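Local coordinates for protein titin (Homo sapiens, PDB 3LCY) that serves as a giant scaffold and molecular spring of the muscle sarcomere and carries a serine/threonine kinase domain, at residues L27-V32 and Y78-T83. Sequence-based numbering, arbitrary orientation.
Sequences LSCQIV and YTCIAT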
ATOM      1  N   LEU A  27       0.034  -2.807  17.008  1.00 24.60           N
ATOM      2  CA  LEU A  27       0.543  -4.158  16.816  1.00 23.81           C
ATOM      3  C   LEU A  27       1.156  -4.646  18.121  1.00 26.60           C
ATOM      4  O   LEU A  27       2.151  -4.096  18.593  1.00 30.16           O
ATOM      5  CB  LEU A  27       1.575  -4.203  15.689  1.00 26.36           C
ATOM      6  CG  LEU A  27       1.092  -3.740  14.311  1.00 31.53           C
ATOM      7  CD1 LEU A  27       1.638  -2.355  13.987  1.00 31.44           C
ATOM      8  CD2 LEU A  27       1.493  -4.740  13.236  1.00 31.79           C
ATOM      9  N   SER A  28       0.557  -5.674  18.710  1.00 25.71           N
ATOM     10  CA  SER A  28       0.971  -6.122  20.033  1.00 30.42           C
ATOM     11  C   SER A  28       1.350  -7.599  20.087  1.00 31.87           C
ATOM     12  O   SER A  28       0.941  -8.394  19.240  1.00 32.11           O
ATOM     13  CB  SER A  28      -0.130  -5.832  21.055  1.00 30.26           C
ATOM     14  OG  SER A  28       0.281  -6.180  22.365  1.00 37.68           O
ATOM     15  N   CYS A  29       2.135  -7.954  21.099  1.00 28.59           N
ATOM     16  CA  CYS A  29       2.530  -9.337  21.329  1.00 28.71           C
ATOM     17  C   CYS A  29       3.011  -9.502  22.767  1.00 30.94           C
ATOM     18  O   CYS A  29       3.416  -8.533  23.410  1.00 27.98           O
ATOM     19  CB  CYS A  29       3.634  -9.753  20.356  1.00 27.24           C
ATOM     20  SG  CYS A  29       5.209  -8.910  20.618  1.00 26.75           S
ATOM     21  N   GLN A  30       3.024 -10.717  23.293  1.00 31.61           N
ATOM     22  CA  GLN A  30       3.565 -10.983  24.607  1.00 30.37           C
ATOM     23  C   GLN A  30       4.739 -11.899  24.596  1.00 31.02           C
ATOM     24  O   GLN A  30       4.636 -12.994  24.178  1.00 32.50           O
ATOM     25  CB  GLN A  30       2.532 -11.647  25.452  1.00 33.39           C
ATOM     26  CG  GLN A  30       1.248 -11.045  25.389  1.00 38.27           C
ATOM     27  CD  GLN A  30       0.543 -11.226  26.638  1.00 48.19           C
ATOM     28  OE1 GLN A  30       1.029 -11.863  27.527  1.00 49.95           O
ATOM     29  NE2 GLN A  30      -0.612 -10.654  26.740  1.00 54.16           N
ATOM     30  N   ILE A  31       5.849 -11.432  25.112  1.00 30.49           N
ATOM     31  CA  ILE A  31       7.062 -12.192  25.234  1.00 28.09           C
ATOM     32  C   ILE A  31       7.637 -12.061  26.630  1.00 34.74           C
ATOM     33  O   ILE A  31       7.816 -10.998  27.135  1.00 36.82           O
ATOM     34  CB  ILE A  31       8.072 -11.724  24.233  1.00 26.85           C
ATOM     35  CG1 ILE A  31       7.464 -11.716  22.844  1.00 24.78           C
ATOM     36  CG2 ILE A  31       9.238 -12.593  24.249  1.00 24.85           C
ATOM     37  CD1 ILE A  31       8.150 -10.874  21.865  1.00 23.12           C
ATOM     38  N   VAL A  32       7.903 -13.197  27.254  1.00 39.87           N
ATOM     39  CA  VAL A  32       8.422 -13.219  28.608  1.00 40.96           C
ATOM     40  C   VAL A  32       9.802 -13.845  28.718  1.00 46.47           C
ATOM     41  O   VAL A  32      10.084 -14.857  28.093  1.00 51.09           O
ATOM     42  CB  VAL A  32       7.452 -13.951  29.542  1.00 39.38           C
ATOM     43  CG1 VAL A  32       6.182 -13.152  29.706  1.00 38.18           C
ATOM     44  CG2 VAL A  32       7.132 -15.315  28.991  1.00 38.13           C
ATOM     45  N   TYR A  78       5.650  -6.001  10.012  1.00 20.86           N
ATOM     46  CA  TYR A  78       6.263  -5.382  11.173  1.00 23.44           C
ATOM     47  C   TYR A  78       6.807  -6.513  12.019  1.00 19.63           C
ATOM     48  O   TYR A  78       6.128  -7.492  12.246  1.00 19.14           O
ATOM     49  CB  TYR A  78       5.280  -4.525  11.954  1.00 23.42           C
ATOM     50  CG  TYR A  78       4.939  -3.249  11.255  1.00 21.66           C
ATOM     51  CD1 TYR A  78       5.729  -2.132  11.399  1.00 25.71           C
ATOM     52  CD2 TYR A  78       3.841  -3.168  10.437  1.00 20.81           C
ATOM     53  CE1 TYR A  78       5.425  -0.975  10.760  1.00 26.94           C
ATOM     54  CE2 TYR A  78       3.538  -2.025   9.790  1.00 24.56           C
ATOM     55  CZ  TYR A  78       4.327  -0.925   9.960  1.00 27.17           C
ATOM     56  OH  TYR A  78       4.009   0.222   9.309  1.00 28.92           O
ATOM     57  N   THR A  79       8.036  -6.377  12.476  1.00 19.54           N
ATOM     58  CA  THR A  79       8.664  -7.412  13.276  1.00 20.74           C
ATOM     59  C   THR A  79       9.140  -6.945  14.638  1.00 22.84           C
ATOM     60  O   THR A  79       9.820  -5.946  14.752  1.00 25.66           O
ATOM     61  CB  THR A  79       9.856  -8.010  12.532  1.00 22.64           C
ATOM     62  OG1 THR A  79       9.414  -8.544  11.289  1.00 25.21           O
ATOM     63  CG2 THR A  79      10.484  -9.112  13.326  1.00 22.22           C
ATOM     64  N   CYS A  80       8.781  -7.702  15.667  1.00 25.28           N
ATOM     65  CA  CYS A  80       9.178  -7.399  17.027  1.00 26.09           C
ATOM     66  C   CYS A  80      10.212  -8.409  17.467  1.00 29.25           C
ATOM     67  O   CYS A  80       9.973  -9.597  17.409  1.00 28.11           O
ATOM     68  CB  CYS A  80       7.984  -7.472  17.980  1.00 26.04           C
ATOM     69  SG  CYS A  80       8.376  -7.329  19.734  1.00 31.96           S
ATOM     70  N   ILE A  81      11.365  -7.935  17.918  1.00 32.27           N
ATOM     71  CA  ILE A  81      12.402  -8.842  18.389  1.00 32.96           C
ATOM     72  C   ILE A  81      12.692  -8.638  19.868  1.00 31.94           C
ATOM     73  O   ILE A  81      13.059  -7.566  20.297  1.00 34.11           O
ATOM     74  CB  ILE A  81      13.683  -8.712  17.585  1.00 34.48           C
ATOM     75  CG1 ILE A  81      13.410  -9.093  16.141  1.00 35.58           C
ATOM     76  CG2 ILE A  81      14.739  -9.625  18.137  1.00 34.83           C
ATOM     77  CD1 ILE A  81      14.626  -9.450  15.385  1.00 36.51           C
ATOM     78  N   ALA A  82      12.540  -9.699  20.637  1.00 29.76           N
ATOM     79  CA  ALA A  82      12.760  -9.643  22.063  1.00 27.07           C
ATOM     80  C   ALA A  82      14.075 -10.305  22.426  1.00 34.28           C
ATOM     81  O   ALA A  82      14.345 -11.424  22.034  1.00 34.50           O
ATOM     82  CB  ALA A  82      11.628 -10.305  22.765  1.00 17.22           C
ATOM     83  N   THR A  83      14.907  -9.595  23.171  1.00 36.85           N
ATOM     84  CA  THR A  83      16.204 -10.130  23.544  1.00 35.83           C
ATOM     85  C   THR A  83      16.601  -9.980  25.005  1.00 39.80           C
ATOM     86  O   THR A  83      16.163  -9.078  25.702  1.00 39.68           O
ATOM     87  CB  THR A  83      17.308  -9.475  22.722  1.00 34.23           C
ATOM     88  OG1 THR A  83      16.907  -9.386  21.358  1.00 37.36           O
ATOM     89  CG2 THR A  83      18.558 -10.278  22.807  1.00 35.33           C
TER
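Cys29 and Cys80 face each other across the middle of the contact, their SG atoms 3.6 Å apart: van der Waals neighbours, too distant for a disulfide. The two sulfurs leave their strands differently. With chi1 67° Cys29 SG points across the gap at Cys80, whereas chi1 172° in Cys80 lays its sulfur along its own strand in the C-terminal direction, toward the level of Ile31, whose CD1 lies 4.1 Å from Cys80 SG. Ile31 then straddles the small Ala82: the CB of Ala82 meets both branches of the isoleucine, 3.6 Å from Ile31 CG2 and 3.6 Å from Ile31 CD1. At the other end the side chain of Leu27 runs roughly perpendicular to that of Tyr78. Leu27 CD2 reaches the root of the tyrosine, 4.0 Å from Tyr78 CB, while Leu27 CD1 stands over one ring face, displaced toward the rim. The phenol OH of Tyr78 is tied back to the carbonyl O of Asp74, four residues earlier, which fixes the far end of the ring; Arg43 adds a cation-pi contact. No hydrogen bond joins 27-32 to 78-83. Their axes run nearly parallel (15°) and 8.4 Å apart, as strands of two facing sheets, with Trp41 and Ile39 of strand 38-43 packing against Cys80. This is the B-to-F strand core of an I-set immunoglobulin beta-sandwich: the classic cysteine pair, here in unbridged form, beside the core tryptophan, with the tyrosine corner leading into strand F.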